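Local coordinates for extracellular solute-binding protein, family 5 (Chelativorans sp., PDB 6WM6) that binds EDTA in the periplasm and probably hands it and related aminopolycarboxylates to an ABC transporter for uptake, at residues Trp306-Leu311 / Asn482-Asn487; Ala326-Ile331 / Ala523-Tyr528; Asp335-Thr340 / Trp348-Ser353; Ser462-Val465 / Val469-Gly472. All blocks are in the same frame, centred on the assembly; numbering follows the deposited sequence.

In the fold
A solute-binding lobe shows how distant pieces of chain are tied to one sheet. Strands 305-311 and 524-537 are neighbours in a mixed sheet and give contacts 1 and 2 their common floor; their centres lie about 11 Å apart, and M309 O meets F525 N at 2.9 Å. Their segments alternate along the chain, so 306-311, 326-331, 482-487 and 523-528 interlock. Contacts 3 and 4 both fall between residues 331 and 482, contact 3 first. By centres, contact 3 lies about 12 Å from contact 2 and contact 4 about 21 Å from either; Y528 OH reaches T340 OG1. Contact 4 sits where strand 456-462 of this sheet ends, toward the other lobe.

Contact 1 of 4, residues Trp306-Leu311 / Asn482-Asn487; sequences WYFMGL and NYFGFN
F308 meets the ring of F484 first as strand 305-311 runs under the loop 482-487. Its CG stands between the backbone N and the carbonyl carbon (chi1 65°), which lifts the ring off the strand and brings CE1 to 3.6 Å from F484 CE2. The two planes are inclined at 68°, an oblique meeting. M309 turns away from the loop and touches V327 and L328 of helix 321-330. G310 then lies against the ring: its CA is 3.5 Å from the centroid of the F484 ring, almost on the ring normal, a CH-pi contact over the face. Any CB here would run into that ring, whose opposite face is filled by Y483 CB. At L311 the backbone O lies 3.3 Å from F484 CB. The loop holds its own shape through the amide of N482, where OD1 accepts F486 N at 3.0 Å and ND2 donates to F486 O at 2.9 Å, while F484 O takes a bond from S313 OG. A loop phenylalanine laid on a glycine of a central strand, with helix 321-330 on the strand's other side, is consistent with the layered alpha/beta lobe of a periplasmic binding protein.

Contact 2 of 4, residues Ala326-Ile331 / Ala523-Tyr528; sequences AVLTAI and ALFPIY
F525 is met on one side of its ring by L328 near the base and I331 near the tip, and through it strand 524-537 meets the end of helix 321-330. The second segment enters at A523, whose backbone bonds to L311 and so joins the neighbouring strand. L524 follows with its side chain on the other face of the sheet, against F308 and V354. Next comes F525, and the alternation of the strand turns it to the helix. With CG opposite the backbone N (chi1 178°), the ring stands out from the sheet, and its two ends find different partners. Near the backbone, L328 CD2 lies 3.6 Å from F525 CB and 3.7 Å from F525 CD1, so one methyl fills the angle where the ring leaves the chain. At the far end, I331 CG2 approaches F525 CZ at 3.8 Å and F525 CE2 at 3.9 Å. Both aliphatic chains run antiparallel to the phenylalanine, sliding past it, and both meet the ring obliquely. No polar atom takes part: the join is purely apolar and fully buried. After F525, P526 turns to W306 and V354, and I527 to M421. Y307 bonds through its backbone with both I527 and Y528, consistent with a beta bulge there. I331 is the first residue to leave the helix, so the strand is met by the last turn and its exit together. M309 of strand 305-311 shares this layer with L328 and I331, helix 377-386 packs against A326, T329 and A330, and helix 416-429 borders V327, I331 and I527.

Contact 3 of 4, residues Asp335-Thr340 / Trp348-Ser353; sequences DLKAKT and WPHMGS
K337 lies across the imidazole of H350, a CH-pi contact that fastens helix 333-340 to the loop returning past it toward helix 366-369. The lysine chain crosses the histidine obliquely, CE over the middle of one face, 3.5 Å from the ring centroid and 15° off its normal. Bends at chi3 and chi4, both 73°, curl the chain so that CE rests on the ring while the ammonium group swings on to the backbone of W348. There NZ donates to W348 O at 2.8 Å, in the carbonyl plane. It also forms a salt bridge with D342, so one ammonium group ties two points of the connection. K337 NZ and H350 NE2 are 4.6 Å apart, which would tend to favour a neutral imidazole. The indole of W348 turns away from the helix, its NE1 bonded to Q529 O and its ring nearly perpendicular to that of Y528. A leucine in place of K337 would probably leave W348 O without this donor and D342 without its positive mate, and the histidine freer to turn. Within the helix, K339 NZ makes a 2.7 Å salt bridge with D335 OD1, four residues earlier, on the syn side of the carboxylate.

Contact 4 of 4, residues Ser462-Val465 / Val469-Gly472; sequences SQQV and VKAG. With EDO (1,2-ethanediol), chain I.
The turn from strand 456-462 into helix 467-474, on the side of the lobe that faces Y155 and F91, is where K470 meets S462, Q463 and Q464. The long side chain of K470 runs back along the turn, and its NZ gives S462 O a weak hydrogen bond at 3.2 Å. Two waters assist: one, 2.8 Å from K470 NZ, also takes S462 N, while the other links K470 NZ with Q464 NE2. Q481 OE1 is a further partner of the ammonium group, and a sulfate lies at long range. Q463 folds back at chi2 (66°), which brings OE1 back to its own backbone, where it accepts Q464 N at 3.0 Å and rests 3.5 Å from K470 CG; its NE2 goes to Q360 and M355. The side chain of Q464 crosses those of V469 and K470 at about a right angle, OE1 lying 3.4 Å from V469 CG1 and NE2 3.6 Å from K470 CD. Cut back to an alanine, Q464 would probably leave the bridging water short of one partner and the aliphatic part of K470 uncovered. V465 N donates almost straight (175°), at 2.9 Å, to O1 of a 1,2-ethanediol, probably from the crystallisation liquor, that is also bonded to Q549 OE1. Such a beta-loop-alpha connection at the C-terminal end of a strand is consistent with the rim of the interlobe cleft in periplasmic binding proteins.

Contact 1 of 4, residues Trp306-Leu311 / Asn482-Asn487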
loop_
_atom_site.group_PDB
_atom_site.type_symbol
_atom_site.label_atom_id
_atom_site.label_comp_id
_atom_site.label_asym_id
_atom_site.label_seq_id
_atom_site.Cartn_x
_atom_site.Cartn_y
_atom_site.Cartn_z
ATOM N N TRP A 306 -5.260 -6.014 -0.352
ATOM C CA TRP A 306 -6.071 -7.233 -0.212
ATOM C C TRP A 306 -7.278 -6.982 0.687
ATOM O O TRP A 306 -7.137 -6.412 1.776
ATOM C CB TRP A 306 -5.247 -8.432 0.262
ATOM C CG TRP A 306 -4.431 -8.241 1.506
ATOM C CD1 TRP A 306 -3.210 -7.657 1.592
ATOM C CD2 TRP A 306 -4.746 -8.697 2.842
ATOM N NE1 TRP A 306 -2.746 -7.690 2.894
ATOM C CE2 TRP A 306 -3.668 -8.343 3.674
ATOM C CE3 TRP A 306 -5.839 -9.368 3.402
ATOM C CZ2 TRP A 306 -3.631 -8.646 5.044
ATOM C CZ3 TRP A 306 -5.795 -9.668 4.766
ATOM C CH2 TRP A 306 -4.705 -9.316 5.558
ATOM N N TYR A 307 -8.447 -7.409 0.214
ATOM C CA TYR A 307 -9.664 -7.308 0.981
ATOM C C TYR A 307 -9.622 -8.259 2.166
ATOM O O TYR A 307 -9.097 -9.382 2.079
ATOM C CB TYR A 307 -10.875 -7.694 0.158
ATOM C CG TYR A 307 -11.334 -6.683 -0.846
ATOM C CD1 TYR A 307 -11.768 -5.426 -0.444
ATOM C CD2 TYR A 307 -11.373 -6.985 -2.204
ATOM C CE1 TYR A 307 -12.189 -4.500 -1.361
ATOM C CE2 TYR A 307 -11.834 -6.055 -3.138
ATOM C CZ TYR A 307 -12.238 -4.818 -2.683
ATOM O OH TYR A 307 -12.670 -3.877 -3.615
ATOM N N PHE A 308 -10.233 -7.817 3.264
ATOM C CA PHE A 308 -10.368 -8.621 4.457
ATOM C C PHE A 308 -11.698 -8.281 5.115
ATOM O O PHE A 308 -12.296 -7.220 4.875
ATOM C CB PHE A 308 -9.227 -8.360 5.449
ATOM C CG PHE A 308 -9.202 -6.952 6.010
ATOM C CD1 PHE A 308 -10.090 -6.564 6.992
ATOM C CD2 PHE A 308 -8.251 -6.025 5.584
ATOM C CE1 PHE A 308 -10.054 -5.266 7.531
ATOM C CE2 PHE A 308 -8.217 -4.743 6.127
ATOM C CZ PHE A 308 -9.118 -4.368 7.091
ATOM N N MET A 309 -12.133 -9.175 6.011
ATOM C CA MET A 309 -13.152 -8.858 6.997
ATOM C C MET A 309 -12.511 -8.975 8.373
ATOM O O MET A 309 -12.024 -10.050 8.754
ATOM C CB MET A 309 -14.346 -9.789 6.921
ATOM C CG MET A 309 -15.478 -9.292 7.820
ATOM S SD MET A 309 -16.902 -10.388 7.872
ATOM C CE MET A 309 -16.214 -11.813 8.712
ATOM N N GLY A 310 -12.519 -7.885 9.125
ATOM C CA GLY A 310 -12.044 -7.904 10.488
ATOM C C GLY A 310 -13.202 -8.112 11.451
ATOM O O GLY A 310 -14.343 -7.740 11.172
ATOM N N LEU A 311 -12.901 -8.726 12.584
ATOM C CA LEU A 311 -13.894 -9.096 13.580
ATOM C C LEU A 311 -13.464 -8.478 14.908
ATOM O O LEU A 311 -12.298 -8.557 15.287
ATOM C CB LEU A 311 -14.029 -10.619 13.700
ATOM C CG LEU A 311 -14.386 -11.341 12.404
ATOM C CD1 LEU A 311 -13.133 -11.735 11.632
ATOM C CD2 LEU A 311 -15.235 -12.586 12.687
ATOM N N ASN A 482 -3.822 -2.223 14.513
ATOM C CA ASN A 482 -4.333 -3.432 15.185
ATOM C C ASN A 482 -5.771 -3.143 15.606
ATOM O O ASN A 482 -6.101 -2.982 16.781
ATOM C CB ASN A 482 -3.486 -3.841 16.382
ATOM C CG ASN A 482 -3.922 -5.155 17.005
ATOM O OD1 ASN A 482 -4.857 -5.824 16.551
ATOM N ND2 ASN A 482 -3.219 -5.548 18.055
ATOM N N TYR A 483 -6.646 -3.074 14.604
ATOM C CA TYR A 483 -8.039 -2.703 14.836
ATOM C C TYR A 483 -8.868 -3.804 15.463
ATOM O O TYR A 483 -9.886 -3.520 16.087
ATOM C CB TYR A 483 -8.688 -2.346 13.498
ATOM C CG TYR A 483 -7.981 -1.272 12.716
ATOM C CD1 TYR A 483 -7.898 0.012 13.221
ATOM C CD2 TYR A 483 -7.419 -1.531 11.484
ATOM C CE1 TYR A 483 -7.262 1.022 12.513
ATOM C CE2 TYR A 483 -6.771 -0.523 10.765
ATOM C CZ TYR A 483 -6.702 0.742 11.300
ATOM O OH TYR A 483 -6.064 1.766 10.613
ATOM N N PHE A 484 -8.457 -5.056 15.304
ATOM C CA PHE A 484 -9.311 -6.198 15.624
ATOM C C PHE A 484 -8.862 -6.939 16.865
ATOM O O PHE A 484 -9.486 -7.933 17.234
ATOM C CB PHE A 484 -9.454 -7.080 14.381
ATOM C CG PHE A 484 -9.812 -6.248 13.174
ATOM C CD1 PHE A 484 -10.976 -5.529 13.181
ATOM C CD2 PHE A 484 -8.942 -6.120 12.108
ATOM C CE1 PHE A 484 -11.308 -4.693 12.132
ATOM C CE2 PHE A 484 -9.265 -5.301 11.025
ATOM C CZ PHE A 484 -10.463 -4.572 11.062
ATOM N N GLY A 485 -7.833 -6.441 17.553
ATOM C CA GLY A 485 -7.568 -6.871 18.908
ATOM C C GLY A 485 -6.633 -8.048 19.086
ATOM O O GLY A 485 -6.757 -8.765 20.074
ATOM N N PHE A 486 -5.687 -8.256 18.169
ATOM C CA PHE A 486 -4.656 -9.263 18.406
ATOM C C PHE A 486 -3.892 -8.873 19.660
ATOM O O PHE A 486 -3.599 -7.695 19.899
ATOM C CB PHE A 486 -3.724 -9.405 17.201
ATOM C CG PHE A 486 -4.391 -10.037 16.004
ATOM C CD1 PHE A 486 -4.508 -11.411 15.897
ATOM C CD2 PHE A 486 -4.922 -9.247 15.017
ATOM C CE1 PHE A 486 -5.144 -11.988 14.810
ATOM C CE2 PHE A 486 -5.557 -9.806 13.929
ATOM C CZ PHE A 486 -5.669 -11.187 13.838
ATOM N N ASN A 487 -3.640 -9.864 20.506
ATOM C CA ASN A 487 -3.036 -9.621 21.813
ATOM C C ASN A 487 -2.319 -10.889 22.227
ATOM O O ASN A 487 -2.859 -11.708 22.990
ATOM C CB ASN A 487 -4.097 -9.181 22.824
ATOM C CG ASN A 487 -3.502 -8.883 24.186
ATOM O OD1 ASN A 487 -2.304 -9.043 24.395
ATOM N ND2 ASN A 487 -4.339 -8.450 25.118
#

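Contact 2 of 4, residues Ala326-Ile331 / Ala523-Tyr528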
loop_
_atom_site.group_PDB
_atom_site.type_symbol
_atom_site.label_atom_id
_atom_site.label_comp_id
_atom_site.label_asym_id
_atom_site.label_seq_id
_atom_site.Cartn_x
_atom_site.Cartn_y
_atom_site.Cartn_z
ATOM N N ALA A 326 -17.370 -19.532 14.044
ATOM C CA ALA A 326 -18.581 -19.988 13.380
ATOM C C ALA A 326 -18.910 -19.114 12.182
ATOM O O ALA A 326 -19.221 -19.622 11.092
ATOM C CB ALA A 326 -19.750 -19.997 14.365
ATOM N N VAL A 327 -18.818 -17.797 12.347
ATOM C CA VAL A 327 -19.064 -16.885 11.227
ATOM C C VAL A 327 -18.101 -17.163 10.086
ATOM O O VAL A 327 -18.507 -17.258 8.914
ATOM C CB VAL A 327 -19.007 -15.423 11.710
ATOM C CG1 VAL A 327 -18.824 -14.445 10.541
ATOM C CG2 VAL A 327 -20.258 -15.108 12.529
ATOM N N LEU A 328 -16.815 -17.300 10.402
ATOM C CA LEU A 328 -15.838 -17.502 9.331
ATOM C C LEU A 328 -16.039 -18.839 8.630
ATOM O O LEU A 328 -15.819 -18.940 7.417
ATOM C CB LEU A 328 -14.415 -17.391 9.858
ATOM C CG LEU A 328 -14.014 -16.032 10.448
ATOM C CD1 LEU A 328 -12.523 -16.012 10.714
ATOM C CD2 LEU A 328 -14.459 -14.914 9.547
ATOM N N THR A 329 -16.489 -19.861 9.358
ATOM C CA THR A 329 -16.729 -21.171 8.761
ATOM C C THR A 329 -17.945 -21.146 7.842
ATOM O O THR A 329 -17.944 -21.799 6.788
ATOM C CB THR A 329 -16.892 -22.185 9.885
ATOM O OG1 THR A 329 -15.685 -22.256 10.648
ATOM C CG2 THR A 329 -17.206 -23.593 9.358
ATOM N N ALA A 330 -18.979 -20.392 8.208
ATOM C CA ALA A 330 -20.178 -20.289 7.392
ATOM C C ALA A 330 -19.961 -19.479 6.122
ATOM O O ALA A 330 -20.647 -19.703 5.111
ATOM C CB ALA A 330 -21.291 -19.648 8.220
ATOM N N ILE A 331 -19.038 -18.517 6.135
ATOM C CA ILE A 331 -18.774 -17.740 4.925
ATOM C C ILE A 331 -18.288 -18.673 3.830
ATOM O O ILE A 331 -17.414 -19.521 4.043
ATOM C CB ILE A 331 -17.776 -16.614 5.238
ATOM C CG1 ILE A 331 -18.454 -15.562 6.088
ATOM C CG2 ILE A 331 -17.203 -16.026 3.961
ATOM C CD1 ILE A 331 -17.512 -14.500 6.638
ATOM N N ALA A 523 -9.687 -13.242 14.181
ATOM C CA ALA A 523 -10.076 -11.838 14.187
ATOM C C ALA A 523 -9.861 -11.144 12.844
ATOM O O ALA A 523 -10.250 -9.974 12.684
ATOM C CB ALA A 523 -9.345 -11.069 15.301
ATOM N N LEU A 524 -9.275 -11.828 11.877
ATOM C CA LEU A 524 -8.988 -11.225 10.567
ATOM C C LEU A 524 -9.110 -12.309 9.503
ATOM O O LEU A 524 -8.382 -13.315 9.529
ATOM C CB LEU A 524 -7.606 -10.573 10.563
ATOM C CG LEU A 524 -7.238 -9.781 9.315
ATOM C CD1 LEU A 524 -8.176 -8.626 9.111
ATOM C CD2 LEU A 524 -5.795 -9.279 9.461
ATOM N N PHE A 525 -10.053 -12.112 8.587
ATOM C CA PHE A 525 -10.370 -13.074 7.525
ATOM C C PHE A 525 -9.940 -12.508 6.185
ATOM O O PHE A 525 -10.543 -11.539 5.713
ATOM C CB PHE A 525 -11.886 -13.306 7.548
ATOM C CG PHE A 525 -12.410 -14.249 6.487
ATOM C CD1 PHE A 525 -12.304 -15.623 6.625
ATOM C CD2 PHE A 525 -13.087 -13.758 5.384
ATOM C CE1 PHE A 525 -12.840 -16.480 5.683
ATOM C CE2 PHE A 525 -13.590 -14.618 4.417
ATOM C CZ PHE A 525 -13.477 -15.983 4.572
ATOM N N PRO A 526 -8.891 -13.049 5.581
ATOM C CA PRO A 526 -8.457 -12.554 4.270
ATOM C C PRO A 526 -9.381 -13.063 3.184
ATOM O O PRO A 526 -9.909 -14.177 3.271
ATOM C CB PRO A 526 -7.049 -13.153 4.124
ATOM C CG PRO A 526 -7.133 -14.492 4.875
ATOM C CD PRO A 526 -8.135 -14.251 6.007
ATOM N N ILE A 527 -9.552 -12.249 2.139
ATOM C CA ILE A 527 -10.490 -12.548 1.050
ATOM C C ILE A 527 -9.714 -12.729 -0.259
ATOM O O ILE A 527 -9.422 -13.854 -0.665
ATOM C CB ILE A 527 -11.617 -11.508 1.009
ATOM C CG1 ILE A 527 -12.387 -11.500 2.345
ATOM C CG2 ILE A 527 -12.575 -11.801 -0.133
ATOM C CD1 ILE A 527 -13.361 -10.345 2.524
ATOM N N TYR A 528 -9.366 -11.646 -0.937
ATOM C CA TYR A 528 -8.567 -11.723 -2.165
ATOM C C TYR A 528 -8.052 -10.327 -2.478
ATOM O O TYR A 528 -8.536 -9.316 -1.957
ATOM C CB TYR A 528 -9.343 -12.333 -3.331
ATOM C CG TYR A 528 -10.575 -11.605 -3.790
ATOM C CD1 TYR A 528 -10.483 -10.366 -4.414
ATOM C CD2 TYR A 528 -11.860 -12.155 -3.631
ATOM C CE1 TYR A 528 -11.606 -9.675 -4.864
ATOM C CE2 TYR A 528 -12.976 -11.464 -4.065
ATOM C CZ TYR A 528 -12.846 -10.243 -4.669
ATOM O OH TYR A 528 -13.944 -9.524 -5.130
#

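Contact 3 of 4, residues Asp335-Thr340 / Trp348-Ser353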
loop_
_atom_site.group_PDB
_atom_site.type_symbol
_atom_site.label_atom_id
_atom_site.label_comp_id
_atom_site.label_asym_id
_atom_site.label_seq_id
_atom_site.Cartn_x
_atom_site.Cartn_y
_atom_site.Cartn_z
ATOM N N ASP A 335 -17.967 -18.853 -3.247
ATOM C CA ASP A 335 -19.089 -18.088 -3.782
ATOM C C ASP A 335 -18.798 -16.598 -3.757
ATOM O O ASP A 335 -19.150 -15.864 -4.685
ATOM C CB ASP A 335 -20.348 -18.386 -2.964
ATOM C CG ASP A 335 -21.582 -17.705 -3.535
ATOM O OD1 ASP A 335 -22.021 -18.119 -4.633
ATOM O OD2 ASP A 335 -22.098 -16.743 -2.912
ATOM N N LEU A 336 -18.155 -16.116 -2.698
ATOM C CA LEU A 336 -17.815 -14.708 -2.611
ATOM C C LEU A 336 -17.001 -14.283 -3.827
ATOM O O LEU A 336 -17.275 -13.255 -4.463
ATOM C CB LEU A 336 -17.015 -14.498 -1.328
ATOM C CG LEU A 336 -17.010 -13.165 -0.621
ATOM C CD1 LEU A 336 -18.394 -12.649 -0.346
ATOM C CD2 LEU A 336 -16.261 -13.358 0.693
ATOM N N LYS A 337 -15.973 -15.063 -4.165
ATOM C CA LYS A 337 -15.130 -14.735 -5.302
ATOM C C LYS A 337 -15.847 -14.998 -6.623
ATOM O O LYS A 337 -15.673 -14.239 -7.576
ATOM C CB LYS A 337 -13.826 -15.534 -5.197
ATOM C CG LYS A 337 -12.729 -15.050 -6.127
ATOM C CD LYS A 337 -11.384 -15.749 -5.878
ATOM C CE LYS A 337 -11.356 -17.177 -6.354
ATOM N NZ LYS A 337 -11.310 -17.272 -7.846
ATOM N N ALA A 338 -16.671 -16.051 -6.681
ATOM C CA ALA A 338 -17.421 -16.364 -7.895
ATOM C C ALA A 338 -18.388 -15.255 -8.272
ATOM O O ALA A 338 -18.623 -15.013 -9.471
ATOM C CB ALA A 338 -18.206 -17.667 -7.719
ATOM N N LYS A 339 -18.948 -14.561 -7.285
ATOM C CA LYS A 339 -19.928 -13.522 -7.556
ATOM C C LYS A 339 -19.324 -12.153 -7.807
ATOM O O LYS A 339 -19.946 -11.320 -8.477
ATOM C CB LYS A 339 -20.905 -13.411 -6.374
ATOM C CG LYS A 339 -21.730 -14.648 -6.096
ATOM C CD LYS A 339 -22.986 -14.669 -6.938
ATOM C CE LYS A 339 -23.929 -15.789 -6.497
ATOM N NZ LYS A 339 -23.366 -17.140 -6.765
ATOM N N THR A 340 -18.123 -11.870 -7.295
ATOM C CA THR A 340 -17.583 -10.527 -7.309
ATOM C C THR A 340 -16.307 -10.349 -8.121
ATOM O O THR A 340 -15.965 -9.206 -8.448
ATOM C CB THR A 340 -17.304 -10.031 -5.874
ATOM O OG1 THR A 340 -16.343 -10.905 -5.257
ATOM C CG2 THR A 340 -18.572 -10.015 -5.053
ATOM N N TRP A 348 -8.391 -15.752 -10.671
ATOM C CA TRP A 348 -8.106 -14.781 -9.614
ATOM C C TRP A 348 -7.873 -15.531 -8.308
ATOM O O TRP A 348 -8.716 -16.334 -7.898
ATOM C CB TRP A 348 -9.258 -13.802 -9.451
ATOM C CG TRP A 348 -8.798 -12.505 -8.831
ATOM C CD1 TRP A 348 -9.013 -12.056 -7.550
ATOM C CD2 TRP A 348 -8.021 -11.495 -9.484
ATOM N NE1 TRP A 348 -8.414 -10.831 -7.384
ATOM C CE2 TRP A 348 -7.807 -10.461 -8.554
ATOM C CE3 TRP A 348 -7.494 -11.354 -10.778
ATOM C CZ2 TRP A 348 -7.092 -9.308 -8.879
ATOM C CZ3 TRP A 348 -6.788 -10.223 -11.098
ATOM C CH2 TRP A 348 -6.606 -9.203 -10.149
ATOM N N PRO A 349 -6.754 -15.318 -7.622
ATOM C CA PRO A 349 -6.437 -16.175 -6.483
ATOM C C PRO A 349 -7.175 -15.791 -5.206
ATOM O O PRO A 349 -7.307 -14.607 -4.872
ATOM C CB PRO A 349 -4.914 -15.967 -6.310
ATOM C CG PRO A 349 -4.664 -14.603 -6.838
ATOM C CD PRO A 349 -5.649 -14.398 -7.973
ATOM N N HIS A 350 -7.624 -16.801 -4.488
ATOM C CA HIS A 350 -7.969 -16.627 -3.079
ATOM C C HIS A 350 -6.723 -16.202 -2.307
ATOM O O HIS A 350 -5.590 -16.556 -2.651
ATOM C CB HIS A 350 -8.427 -17.955 -2.482
ATOM C CG HIS A 350 -9.769 -18.416 -2.939
ATOM N ND1 HIS A 350 -10.938 -17.780 -2.576
ATOM C CD2 HIS A 350 -10.131 -19.480 -3.701
ATOM C CE1 HIS A 350 -11.966 -18.429 -3.108
ATOM N NE2 HIS A 350 -11.501 -19.456 -3.810
ATOM N N MET A 351 -6.928 -15.455 -1.227
ATOM C CA MET A 351 -5.863 -15.169 -0.278
ATOM C C MET A 351 -6.247 -15.775 1.063
ATOM O O MET A 351 -7.228 -15.336 1.693
ATOM C CB MET A 351 -5.601 -13.685 -0.149
ATOM C CG MET A 351 -4.416 -13.400 0.763
ATOM S SD MET A 351 -3.923 -11.676 0.576
ATOM C CE MET A 351 -2.916 -11.478 2.058
ATOM N N GLY A 352 -5.514 -16.798 1.482
ATOM C CA GLY A 352 -5.824 -17.507 2.705
ATOM C C GLY A 352 -4.819 -17.315 3.818
ATOM O O GLY A 352 -4.724 -18.127 4.722
ATOM N N SER A 353 -4.050 -16.233 3.748
ATOM C CA SER A 353 -3.086 -15.825 4.761
ATOM C C SER A 353 -3.363 -14.370 5.108
ATOM O O SER A 353 -3.890 -13.621 4.295
ATOM C CB SER A 353 -1.685 -15.924 4.141
ATOM O OG SER A 353 -0.685 -15.294 4.928
#

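Contact 4 of 4, residues Ser462-Val465 / Val469-Gly472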
loop_
_atom_site.group_PDB
_atom_site.type_symbol
_atom_site.label_atom_id
_atom_site.label_comp_id
_atom_site.label_asym_id
_atom_site.label_seq_id
_atom_site.Cartn_x
_atom_site.Cartn_y
_atom_site.Cartn_z
ATOM N N SER A 462 -2.664 -2.882 2.693
ATOM C CA SER A 462 -1.674 -2.735 1.622
ATOM C C SER A 462 -0.423 -3.508 2.044
ATOM O O SER A 462 0.276 -3.121 2.995
ATOM C CB SER A 462 -1.315 -1.255 1.426
ATOM O OG SER A 462 -2.442 -0.491 1.077
ATOM N N GLN A 463 -0.110 -4.581 1.333
ATOM C CA GLN A 463 1.062 -5.383 1.666
ATOM C C GLN A 463 2.353 -4.694 1.234
ATOM O O GLN A 463 2.389 -3.966 0.235
ATOM C CB GLN A 463 0.967 -6.763 1.007
ATOM C CG GLN A 463 2.186 -7.663 1.193
ATOM C CD GLN A 463 2.420 -8.079 2.631
ATOM O OE1 GLN A 463 2.404 -7.250 3.554
ATOM N NE2 GLN A 463 2.618 -9.379 2.846
ATOM N N GLN A 464 3.419 -4.949 1.994
ATOM C CA GLN A 464 4.760 -4.444 1.750
ATOM C C GLN A 464 5.670 -5.553 1.235
ATOM O O GLN A 464 5.384 -6.755 1.314
ATOM C CB GLN A 464 5.328 -3.856 3.054
ATOM C CG GLN A 464 4.543 -2.670 3.539
ATOM C CD GLN A 464 4.977 -2.227 4.926
ATOM O OE1 GLN A 464 6.070 -2.593 5.396
ATOM N NE2 GLN A 464 4.138 -1.423 5.584
ATOM N N VAL A 465 6.844 -5.131 0.747
ATOM C CA VAL A 465 7.824 -6.077 0.248
ATOM C C VAL A 465 8.333 -6.988 1.350
ATOM O O VAL A 465 8.671 -8.149 1.091
ATOM C CB VAL A 465 8.990 -5.318 -0.421
ATOM C CG1 VAL A 465 10.156 -6.250 -0.716
ATOM C CG2 VAL A 465 8.500 -4.662 -1.704
ATOM N N VAL A 469 7.845 -6.645 8.329
ATOM C CA VAL A 469 7.738 -5.223 8.648
ATOM C C VAL A 469 6.277 -4.811 8.694
ATOM O O VAL A 469 5.820 -4.162 9.644
ATOM C CB VAL A 469 8.558 -4.377 7.663
ATOM C CG1 VAL A 469 8.333 -2.873 7.951
ATOM C CG2 VAL A 469 10.039 -4.730 7.778
ATOM N N LYS A 470 5.500 -5.235 7.698
ATOM C CA LYS A 470 4.078 -4.912 7.709
ATOM C C LYS A 470 3.398 -5.516 8.921
ATOM O O LYS A 470 2.566 -4.869 9.578
ATOM C CB LYS A 470 3.405 -5.412 6.430
ATOM C CG LYS A 470 1.887 -5.216 6.368
ATOM C CD LYS A 470 1.547 -3.751 6.361
ATOM C CE LYS A 470 0.052 -3.524 6.167
ATOM N NZ LYS A 470 -0.205 -2.093 5.984
ATOM N N ALA A 471 3.743 -6.755 9.251
ATOM C CA ALA A 471 3.089 -7.429 10.364
ATOM C C ALA A 471 3.291 -6.683 11.665
ATOM O O ALA A 471 2.384 -6.654 12.512
ATOM C CB ALA A 471 3.618 -8.857 10.465
ATOM N N GLY A 472 4.459 -6.062 11.848
ATOM C CA GLY A 472 4.725 -5.288 13.046
ATOM C C GLY A 472 3.852 -4.062 13.183
ATOM O O GLY A 472 3.791 -3.480 14.285
HETATM C C1 EDO I . 7.279 -0.956 0.390
HETATM O O1 EDO I . 7.435 -2.298 0.863
HETATM C C2 EDO I . 6.009 -0.846 -0.443
HETATM O O2 EDO I . 4.841 -1.065 0.363
HETATM O O HOH W 1 -2.574 -0.930 4.945
HETATM O O HOH W 2 1.611 -0.690 4.183
#